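PDB 5FLY: ferrichrome ABC transporter substrate-binding protein from Staphylococcus pseudintermedius, which binds ferrichrome, an iron-carrying hydroxamate siderophore, and probably delivers it to the membrane permease of an ABC transporter for iron uptake. Local coordinates for residues 6-11 / 109-114; 31-36 / 50-55; 84-89 / 104-109. All coordinates share one frame; numbering follows the deposited sequence.

Contact 1: 6-11 / 109-114; sequences KAFNLK and AKYNYL
The phenol of Y111 reaches end-on to the strand 6-11 and meets K11 in two ways at once. Its OH accepts a hydrogen bond from the backbone N of K11 at 3.1 Å, almost straight (172° at the hydrogen), while the aliphatic part of the same lysine crosses the ring at a slant. With CG beside its own backbone N (chi1 -57°), K11 leads back over the tyrosine: CG lies 3.6 Å from Y111 OH, and CD sits over one face, 4.2 Å from the ring centroid and displaced toward the rim, a CH-pi contact. L10 runs roughly perpendicular to the tyrosine and touches its edge, CD1 being 4.2 Å from Y111 CE1. F8 comes from the opposite direction and brings its CZ near the hydroxyl.

Water takes up further polar groups. One molecule lies at the edge of the Y111 ring, in its plane, donates to N9 O and is 2.7 Å from Y111 OH. A second water joins the ammonium end of K11 to the backbone carbonyl of K110, donating to K110 O at 2.8 Å. K110 adds its CB and CG, which lie against K11 CB and O before the bend in its chain takes the ammonium end away.

Strand 5-12 is half of a hairpin with 15-22. Helix 113-124, which begins directly after N112, its N-cap residue, carries A119, on which both F8 and Y111 rest. The contact thus joins the N-terminal hairpin to the start of that helix. Chemically, one hydroxyl serves a backbone N-H and a water, with F8 CZ, L10 CD1 and K11 CG as apolar neighbours, which fixes the reach of the ring, and K11 gives its methylenes to the aromatic face while its ammonium group hydrogen-bonds a water.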
loop_
_atom_site.group_PDB
_atom_site.type_symbol
_atom_site.label_atom_id
_atom_site.label_comp_id
_atom_site.label_asym_id
_atom_site.label_seq_id
_atom_site.Cartn_x
_atom_site.Cartn_y
_atom_site.Cartn_z
ATOM N N LYS A 6 -21.180 17.719 0.398
ATOM C CA LYS A 6 -21.615 16.554 -0.369
ATOM C C LYS A 6 -21.490 15.319 0.511
ATOM O O LYS A 6 -20.720 15.303 1.475
ATOM C CB LYS A 6 -20.786 16.376 -1.635
ATOM C CG LYS A 6 -19.329 16.020 -1.352
ATOM C CD LYS A 6 -18.467 16.004 -2.604
ATOM C CE LYS A 6 -16.991 15.917 -2.233
ATOM N NZ LYS A 6 -16.116 16.405 -3.310
ATOM N N ALA A 7 -22.241 14.282 0.175
ATOM C CA ALA A 7 -22.146 13.028 0.909
ATOM C C ALA A 7 -21.063 12.158 0.291
ATOM O O ALA A 7 -21.107 11.863 -0.905
ATOM C CB ALA A 7 -23.485 12.306 0.909
ATOM N N PHE A 8 -20.073 11.781 1.099
ATOM C CA PHE A 8 -19.113 10.764 0.710
ATOM C C PHE A 8 -19.629 9.422 1.204
ATOM O O PHE A 8 -19.927 9.272 2.376
ATOM C CB PHE A 8 -17.737 11.052 1.285
ATOM C CG PHE A 8 -16.750 9.994 0.974
ATOM C CD1 PHE A 8 -16.155 9.953 -0.275
ATOM C CD2 PHE A 8 -16.442 9.013 1.898
ATOM C CE1 PHE A 8 -15.250 8.975 -0.590
ATOM C CE2 PHE A 8 -15.554 8.021 1.590
ATOM C CZ PHE A 8 -14.943 8.001 0.343
ATOM N N ASN A 9 -19.757 8.462 0.298
ATOM C CA ASN A 9 -20.301 7.158 0.647
ATOM C C ASN A 9 -19.204 6.182 1.034
ATOM O O ASN A 9 -18.591 5.547 0.178
ATOM C CB ASN A 9 -21.116 6.626 -0.521
ATOM C CG ASN A 9 -22.244 7.560 -0.898
ATOM O OD1 ASN A 9 -22.991 8.019 -0.036
ATOM N ND2 ASN A 9 -22.357 7.871 -2.185
ATOM N N LEU A 10 -18.950 6.076 2.331
ATOM C CA LEU A 10 -17.884 5.223 2.844
ATOM C C LEU A 10 -18.331 3.772 2.961
ATOM O O LEU A 10 -19.356 3.492 3.568
ATOM C CB LEU A 10 -17.428 5.737 4.212
ATOM C CG LEU A 10 -16.339 4.954 4.948
ATOM C CD1 LEU A 10 -15.028 5.000 4.168
ATOM C CD2 LEU A 10 -16.157 5.490 6.353
ATOM N N LYS A 11 -17.558 2.856 2.385
ATOM C CA LYS A 11 -17.811 1.432 2.561
ATOM C C LYS A 11 -17.359 0.976 3.937
ATOM O O LYS A 11 -16.197 1.153 4.290
ATOM C CB LYS A 11 -17.087 0.608 1.500
ATOM C CG LYS A 11 -17.443 0.990 0.084
ATOM C CD LYS A 11 -16.706 0.115 -0.919
ATOM C CE LYS A 11 -17.695 -0.554 -1.854
ATOM N NZ LYS A 11 -17.058 -1.569 -2.752
ATOM N N ALA A 109 -9.444 -2.222 4.417
ATOM C CA ALA A 109 -9.613 -3.448 3.645
ATOM C C ALA A 109 -10.850 -3.470 2.740
ATOM O O ALA A 109 -10.977 -4.362 1.900
ATOM C CB ALA A 109 -9.644 -4.649 4.583
ATOM N N LYS A 110 -11.743 -2.492 2.879
ATOM C CA LYS A 110 -12.953 -2.447 2.051
ATOM C C LYS A 110 -12.719 -1.927 0.630
ATOM O O LYS A 110 -13.620 -2.010 -0.208
ATOM C CB LYS A 110 -14.017 -1.586 2.732
ATOM C CG LYS A 110 -14.536 -2.164 4.022
ATOM C CD LYS A 110 -15.245 -3.473 3.777
ATOM C CE LYS A 110 -15.787 -4.068 5.059
ATOM N NZ LYS A 110 -16.505 -5.333 4.742
ATOM N N TYR A 111 -11.523 -1.408 0.361
ATOM C CA TYR A 111 -11.172 -0.869 -0.960
ATOM C C TYR A 111 -9.925 -1.549 -1.519
ATOM O O TYR A 111 -8.885 -1.568 -0.856
ATOM C CB TYR A 111 -10.898 0.642 -0.893
ATOM C CG TYR A 111 -12.090 1.493 -0.512
ATOM C CD1 TYR A 111 -12.426 1.714 0.817
ATOM C CD2 TYR A 111 -12.878 2.082 -1.494
ATOM C CE1 TYR A 111 -13.522 2.496 1.152
ATOM C CE2 TYR A 111 -13.966 2.870 -1.165
ATOM C CZ TYR A 111 -14.283 3.071 0.158
ATOM O OH TYR A 111 -15.369 3.874 0.474
ATOM N N ASN A 112 -10.007 -2.083 -2.737
ATOM C CA ASN A 112 -8.773 -2.482 -3.408
ATOM C C ASN A 112 -8.082 -1.200 -3.855
ATOM O O ASN A 112 -8.648 -0.112 -3.749
ATOM C CB ASN A 112 -9.012 -3.469 -4.567
ATOM C CG ASN A 112 -9.683 -2.841 -5.789
ATOM O OD1 ASN A 112 -9.349 -1.745 -6.230
ATOM N ND2 ASN A 112 -10.630 -3.573 -6.363
ATOM N N TYR A 113 -6.849 -1.321 -4.322
ATOM C CA TYR A 113 -5.997 -0.155 -4.504
ATOM C C TYR A 113 -6.492 0.803 -5.582
ATOM O O TYR A 113 -6.238 1.998 -5.501
ATOM C CB TYR A 113 -4.564 -0.614 -4.792
ATOM C CG TYR A 113 -4.270 -1.118 -6.182
ATOM C CD1 TYR A 113 -4.778 -2.325 -6.649
ATOM C CD2 TYR A 113 -3.406 -0.414 -6.996
ATOM C CE1 TYR A 113 -4.481 -2.775 -7.929
ATOM C CE2 TYR A 113 -3.098 -0.850 -8.255
ATOM C CZ TYR A 113 -3.624 -2.036 -8.717
ATOM O OH TYR A 113 -3.277 -2.439 -9.993
ATOM N N LEU A 114 -7.209 0.287 -6.576
ATOM C CA LEU A 114 -7.779 1.142 -7.618
ATOM C C LEU A 114 -9.052 1.842 -7.121
ATOM O O LEU A 114 -9.215 3.050 -7.310
ATOM C CB LEU A 114 -8.071 0.322 -8.885
ATOM C CG LEU A 114 -6.839 -0.320 -9.539
ATOM C CD1 LEU A 114 -7.207 -1.156 -10.757
ATOM C CD2 LEU A 114 -5.817 0.712 -9.938
HETATM O O HOH W 1 -16.741 4.891 -1.566
HETATM O O HOH W 2 -14.621 -1.164 -2.681
#

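Contact 2: 31-36 / 50-55; sequences MAPTYA and SDQVDQ
P33 and Q52 pack at a slant, the proline ring lying against the glutamine side chain. P33 CG is 3.9 Å from Q52 NE2 and 4.0 Å from Q52 CB, so the ring touches both the root of the side chain and its amide; Q52 runs extended beyond CG, which carries the amide along the proline. The purely apolar part lies beside this pair. In V53 it is CG1, the branch anti to the carbonyl carbon (chi1 -60°), that touches two neighbours, A36 CB at 3.9 Å and P33 CB at 4.2 Å. F63 also touches A36.

Both segments are loops that follow parallel strands, 28-30 and 46-50, at their C-terminal ends, and each precedes a helix. This is the usual place for a binding surface in an alpha/beta domain, and here T34 lines the pocket that holds the polyether 7PG, with the side chain of Q52 about 5 Å from the same ligand.

Polar contacts across the pair are few, and no hydrogen bond joins the segments. S50 sets its CB 3.3 Å from M31 O, close packing of a methylene against a carbonyl where the two strands end. Its OG, anti to the backbone N (chi1 169°), is instead used within its own loop: it accepts a hydrogen bond from Q52 N at 3.0 Å, an ST turn that opens the 3-10 segment 51-55 and holds the start of the turn on which Q52 and V53 are mounted. On the other segment, Y35 N bonds to A32 O and A36 N to P33 O, curling the backbone so that P33 and A36 both point at 50-55.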
loop_
_atom_site.group_PDB
_atom_site.type_symbol
_atom_site.label_atom_id
_atom_site.label_comp_id
_atom_site.label_asym_id
_atom_site.label_seq_id
_atom_site.Cartn_x
_atom_site.Cartn_y
_atom_site.Cartn_z
ATOM N N MET A 31 -4.298 11.868 8.351
ATOM C CA MET A 31 -3.625 11.140 9.430
ATOM C C MET A 31 -3.292 9.696 9.051
ATOM O O MET A 31 -2.435 9.072 9.679
ATOM C CB MET A 31 -4.479 11.140 10.693
ATOM C CG MET A 31 -4.599 12.494 11.354
ATOM S SD MET A 31 -2.997 13.311 11.628
ATOM C CE MET A 31 -2.123 12.081 12.578
ATOM N N ALA A 32 -3.992 9.154 8.062
ATOM C CA ALA A 32 -3.739 7.801 7.588
ATOM C C ALA A 32 -2.804 7.858 6.364
ATOM O O ALA A 32 -3.222 8.283 5.281
ATOM C CB ALA A 32 -5.042 7.111 7.240
ATOM N N PRO A 33 -1.538 7.435 6.523
ATOM C CA PRO A 33 -0.590 7.632 5.421
ATOM C C PRO A 33 -0.939 6.873 4.144
ATOM O O PRO A 33 -0.487 7.267 3.073
ATOM C CB PRO A 33 0.737 7.137 6.004
ATOM C CG PRO A 33 0.378 6.283 7.177
ATOM C CD PRO A 33 -0.883 6.885 7.722
ATOM N N THR A 34 -1.716 5.802 4.259
ATOM C CA THR A 34 -2.201 5.083 3.092
ATOM C C THR A 34 -2.820 6.004 2.043
ATOM O O THR A 34 -2.633 5.771 0.850
ATOM C CB THR A 34 -3.226 4.014 3.523
ATOM O OG1 THR A 34 -2.546 3.056 4.355
ATOM C CG2 THR A 34 -3.858 3.326 2.330
ATOM N N TYR A 35 -3.525 7.045 2.484
ATOM C CA TYR A 35 -4.296 7.910 1.585
ATOM C C TYR A 35 -3.547 9.193 1.203
ATOM O O TYR A 35 -4.019 9.962 0.369
ATOM C CB TYR A 35 -5.660 8.241 2.230
ATOM C CG TYR A 35 -6.344 6.963 2.625
ATOM C CD1 TYR A 35 -6.960 6.153 1.671
ATOM C CD2 TYR A 35 -6.309 6.517 3.939
ATOM C CE1 TYR A 35 -7.527 4.951 2.010
ATOM C CE2 TYR A 35 -6.876 5.329 4.294
ATOM C CZ TYR A 35 -7.481 4.535 3.319
ATOM O OH TYR A 35 -8.044 3.333 3.647
ATOM N N ALA A 36 -2.373 9.405 1.781
ATOM C CA ALA A 36 -1.643 10.649 1.559
ATOM C C ALA A 36 -1.135 10.792 0.137
ATOM O O ALA A 36 -1.336 11.847 -0.478
ATOM C CB ALA A 36 -0.490 10.756 2.552
ATOM N N SER A 50 0.278 12.849 8.349
ATOM C CA SER A 50 0.969 11.962 9.282
ATOM C C SER A 50 2.478 12.028 9.108
ATOM O O SER A 50 2.981 12.017 7.976
ATOM C CB SER A 50 0.509 10.525 9.088
ATOM O OG SER A 50 1.354 9.645 9.805
ATOM N N ASP A 51 3.213 12.074 10.215
ATOM C CA ASP A 51 4.659 12.134 10.102
ATOM C C ASP A 51 5.215 10.797 9.596
ATOM O O ASP A 51 6.409 10.700 9.299
ATOM C CB ASP A 51 5.317 12.547 11.432
ATOM C CG ASP A 51 5.055 11.577 12.571
ATOM O OD1 ASP A 51 4.644 10.426 12.342
ATOM O OD2 ASP A 51 5.295 11.994 13.725
ATOM N N GLN A 52 4.360 9.781 9.463
ATOM C CA GLN A 52 4.816 8.503 8.926
ATOM C C GLN A 52 5.235 8.615 7.462
ATOM O O GLN A 52 5.987 7.778 6.974
ATOM C CB GLN A 52 3.732 7.431 9.066
ATOM C CG GLN A 52 3.548 6.945 10.482
ATOM C CD GLN A 52 2.587 5.771 10.553
ATOM O OE1 GLN A 52 2.957 4.619 10.272
ATOM N NE2 GLN A 52 1.349 6.055 10.916
ATOM N N VAL A 53 4.756 9.632 6.744
ATOM C CA VAL A 53 5.116 9.732 5.328
ATOM C C VAL A 53 6.608 10.000 5.162
ATOM O O VAL A 53 7.196 9.658 4.139
ATOM C CB VAL A 53 4.312 10.836 4.574
ATOM C CG1 VAL A 53 2.808 10.542 4.637
ATOM C CG2 VAL A 53 4.609 12.227 5.089
ATOM N N ASP A 54 7.237 10.571 6.183
ATOM C CA ASP A 54 8.654 10.887 6.081
ATOM C C ASP A 54 9.541 9.651 6.133
ATOM O O ASP A 54 10.719 9.726 5.772
ATOM C CB ASP A 54 9.049 11.870 7.173
ATOM C CG ASP A 54 8.727 13.312 6.787
ATOM O OD1 ASP A 54 8.419 13.553 5.596
ATOM O OD2 ASP A 54 8.789 14.192 7.675
ATOM N N GLN A 55 8.981 8.524 6.555
ATOM C CA GLN A 55 9.739 7.285 6.598
ATOM C C GLN A 55 9.762 6.572 5.244
ATOM O O GLN A 55 10.549 5.651 5.058
ATOM C CB GLN A 55 9.181 6.373 7.684
ATOM C CG GLN A 55 9.552 6.860 9.080
ATOM C CD GLN A 55 8.361 6.968 10.001
ATOM O OE1 GLN A 55 7.595 6.013 10.168
ATOM N NE2 GLN A 55 8.204 8.129 10.621
#

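Contact 3: 84-89 / 104-109; sequences LIITYN and IAFDYA. With 7PG (2,5,8,11,14,17,20,23-octaoxapentacosan-25-ol), chain P.
I86 and I104 both place CG1 beside the backbone N (chi1 -49° and -52°); being bridged in parallel and sharing this torsion, the two stand side by side and point the same way from the sheet, their CD1 atoms 3.9 Å apart. The other branch of I86, CG2, meets the edge of the F106 ring in plane, 3.8 Å from CE2. One face of that ring rests on CG2 of I104, its neighbour two residues back, and Y35 stacks on F106 as well. L84 joins the cluster slantwise through CD1. On the opposite side of the sheet, T87 CG2 packs on A105 CB at 3.8 Å, while T87 OG1 bonds to D91.

The backbones are in parallel register. I104 N donates to I85 O, T87 N to I104 O and F106 N to T87 O, and N89 N closes the ladder on F106 O at 2.8 Å. Past the last bridge, N89 lays its amide across D107, the amide and carboxylate planes 27° apart, and a water bridges N89 OD1 to Y108 N.

At the ligand end, the ring of Y108 presents one face to 7PG, whose ether O6 lies over its centre. Y108 OH is held by N174 O, and Y88 OH, at the end of strand 84-88, hydrogen-bonds T34 OG1. Joined through helix 94-100, strands 84-88 and 103-106 form a beta-alpha-beta unit at one border of a parallel sheet; in this class III solute-binding protein, the loops at the C-terminal ends of its strands contribute T34 and Y108 to the pocket that holds 7PG.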
loop_
_atom_site.group_PDB
_atom_site.type_symbol
_atom_site.label_atom_id
_atom_site.label_comp_id
_atom_site.label_asym_id
_atom_site.label_seq_id
_atom_site.Cartn_x
_atom_site.Cartn_y
_atom_site.Cartn_z
ATOM N N LEU A 84 -11.664 18.885 6.770
ATOM C CA LEU A 84 -11.814 17.459 6.517
ATOM C C LEU A 84 -10.614 16.740 7.104
ATOM O O LEU A 84 -9.475 17.169 6.895
ATOM C CB LEU A 84 -11.930 17.174 5.005
ATOM C CG LEU A 84 -12.016 15.702 4.595
ATOM C CD1 LEU A 84 -13.283 15.054 5.113
ATOM C CD2 LEU A 84 -11.943 15.555 3.069
ATOM N N ILE A 85 -10.875 15.635 7.815
ATOM C CA ILE A 85 -9.834 14.792 8.393
ATOM C C ILE A 85 -9.966 13.380 7.839
ATOM O O ILE A 85 -11.071 12.872 7.757
ATOM C CB ILE A 85 -9.938 14.751 9.928
ATOM C CG1 ILE A 85 -9.776 16.164 10.509
ATOM C CG2 ILE A 85 -8.916 13.789 10.513
ATOM C CD1 ILE A 85 -10.244 16.290 11.945
ATOM N N ILE A 86 -8.844 12.788 7.418
ATOM C CA ILE A 86 -8.794 11.430 6.889
ATOM C C ILE A 86 -7.962 10.574 7.821
ATOM O O ILE A 86 -6.837 10.920 8.136
ATOM C CB ILE A 86 -8.154 11.359 5.469
ATOM C CG1 ILE A 86 -8.774 12.386 4.523
ATOM C CG2 ILE A 86 -8.240 9.927 4.899
ATOM C CD1 ILE A 86 -10.232 12.199 4.276
ATOM N N THR A 87 -8.521 9.458 8.279
ATOM C CA THR A 87 -7.774 8.545 9.138
ATOM C C THR A 87 -8.243 7.116 8.899
ATOM O O THR A 87 -8.934 6.841 7.911
ATOM C CB THR A 87 -7.914 8.926 10.643
ATOM O OG1 THR A 87 -6.934 8.207 11.410
ATOM C CG2 THR A 87 -9.339 8.682 11.164
ATOM N N TYR A 88 -7.834 6.204 9.778
ATOM C CA TYR A 88 -8.273 4.803 9.720
ATOM C C TYR A 88 -9.311 4.553 10.788
ATOM O O TYR A 88 -9.326 5.221 11.819
ATOM C CB TYR A 88 -7.132 3.809 9.958
ATOM C CG TYR A 88 -5.930 3.875 9.054
ATOM C CD1 TYR A 88 -5.972 3.411 7.746
ATOM C CD2 TYR A 88 -4.722 4.332 9.551
ATOM C CE1 TYR A 88 -4.842 3.452 6.954
ATOM C CE2 TYR A 88 -3.601 4.384 8.771
ATOM C CZ TYR A 88 -3.661 3.938 7.481
ATOM O OH TYR A 88 -2.507 4.007 6.743
ATOM N N ASN A 89 -10.158 3.560 10.574
ATOM C CA ASN A 89 -11.139 3.234 11.588
ATOM C C ASN A 89 -10.459 2.640 12.829
ATOM O O ASN A 89 -11.084 2.558 13.880
ATOM C CB ASN A 89 -12.223 2.299 11.015
ATOM C CG ASN A 89 -11.728 0.889 10.746
ATOM O OD1 ASN A 89 -10.534 0.655 10.598
ATOM N ND2 ASN A 89 -12.665 -0.055 10.656
ATOM N N ILE A 104 -13.404 11.136 7.829
ATOM C CA ILE A 104 -13.533 9.833 7.177
ATOM C C ILE A 104 -12.482 8.895 7.742
ATOM O O ILE A 104 -11.277 9.047 7.494
ATOM C CB ILE A 104 -13.374 9.902 5.647
ATOM C CG1 ILE A 104 -14.308 10.959 5.053
ATOM C CG2 ILE A 104 -13.693 8.579 5.021
ATOM C CD1 ILE A 104 -13.978 11.303 3.643
ATOM N N ALA A 105 -12.962 7.927 8.515
ATOM C CA ALA A 105 -12.119 6.918 9.121
ATOM C C ALA A 105 -12.262 5.626 8.326
ATOM O O ALA A 105 -13.141 4.794 8.562
ATOM C CB ALA A 105 -12.488 6.726 10.558
ATOM N N PHE A 106 -11.389 5.492 7.342
ATOM C CA PHE A 106 -11.455 4.374 6.422
ATOM C C PHE A 106 -11.225 3.020 7.076
ATOM O O PHE A 106 -10.276 2.830 7.842
ATOM C CB PHE A 106 -10.422 4.542 5.319
ATOM C CG PHE A 106 -10.839 5.487 4.223
ATOM C CD1 PHE A 106 -11.656 5.050 3.195
ATOM C CD2 PHE A 106 -10.399 6.799 4.220
ATOM C CE1 PHE A 106 -12.053 5.922 2.186
ATOM C CE2 PHE A 106 -10.767 7.663 3.214
ATOM C CZ PHE A 106 -11.609 7.226 2.201
ATOM N N ASP A 107 -12.103 2.090 6.720
ATOM C CA ASP A 107 -11.877 0.653 6.914
ATOM C C ASP A 107 -11.063 0.233 5.696
ATOM O O ASP A 107 -11.610 -0.050 4.625
ATOM C CB ASP A 107 -13.211 -0.109 7.033
ATOM C CG ASP A 107 -13.063 -1.580 7.477
ATOM O OD1 ASP A 107 -11.992 -2.220 7.439
ATOM O OD2 ASP A 107 -14.106 -2.128 7.844
ATOM N N TYR A 108 -9.742 0.287 5.854
ATOM C CA TYR A 108 -8.800 0.100 4.751
ATOM C C TYR A 108 -9.166 -1.066 3.825
ATOM O O TYR A 108 -9.215 -0.917 2.597
ATOM C CB TYR A 108 -7.390 -0.121 5.297
ATOM C CG TYR A 108 -6.460 -0.615 4.222
ATOM C CD1 TYR A 108 -5.985 0.260 3.265
ATOM C CD2 TYR A 108 -6.107 -1.960 4.131
ATOM C CE1 TYR A 108 -5.167 -0.169 2.253
ATOM C CE2 TYR A 108 -5.288 -2.410 3.111
ATOM C CZ TYR A 108 -4.821 -1.503 2.176
ATOM O OH TYR A 108 -3.998 -1.912 1.155
ATOM N N ALA A 109 -9.444 -2.222 4.417
ATOM C CA ALA A 109 -9.613 -3.448 3.645
ATOM C C ALA A 109 -10.850 -3.470 2.740
ATOM O O ALA A 109 -10.977 -4.362 1.900
ATOM C CB ALA A 109 -9.644 -4.649 4.583
HETATM C C2 7PG P . 3.766 0.876 7.786
HETATM O O1 7PG P . 5.025 0.425 8.205
HETATM C C3 7PG P . 5.130 -0.969 8.248
HETATM C C4 7PG P . 4.980 -1.461 9.685
HETATM O O2 7PG P . 5.436 -2.780 9.814
HETATM C C5 7PG P . 4.868 -3.687 8.915
HETATM C C6 7PG P . 4.648 -5.052 9.558
HETATM O O3 7PG P . 3.484 -5.633 9.033
HETATM C C7 7PG P . 2.280 -5.281 9.655
HETATM C C8 7PG P . 1.111 -5.729 8.774
HETATM O O4 7PG P . -0.136 -5.295 9.257
HETATM C C9 7PG P . -0.261 -3.912 9.381
HETATM C C10 7PG P . -1.701 -3.411 9.237
HETATM O O5 7PG P . -1.621 -2.129 8.668
HETATM C C11 7PG P . -2.797 -1.565 8.153
HETATM C C12 7PG P . -2.428 -0.492 7.123
HETATM O O6 7PG P . -2.938 -0.829 5.857
HETATM C C13 7PG P . -2.058 -1.427 4.943
HETATM C C14 7PG P . -1.018 -0.415 4.475
HETATM O O7 7PG P . -0.849 -0.557 3.094
HETATM C C15 7PG P . -0.466 0.610 2.417
HETATM O O HOH W 3 -8.636 0.039 8.663
#

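Overall arrangement
Contacts 2 and 3 share the five-stranded parallel sheet, ordered 68-69, 46-50, 28-30, 84-88, 103-106; contact 2 follows two of its strands and contact 3 pairs two others, their centres 12 Å apart. Probable hydrogen bonds join them directly, T34 OG1 with Y88 OH and M31 N with I86 O. Contact 2 closes before contact 3 opens, and both fall within the chain spanned by contact 1. Contact 1 lies beyond the sheet border, much nearer to contact 3 than to contact 2. It shares A109 with contact 3, and L10 and Y111 pack on F106. The N-terminal hairpin thus flanks edge strand 103-106, while T34 and Y108 bring contacts 2 and 3 to the ligand pocket.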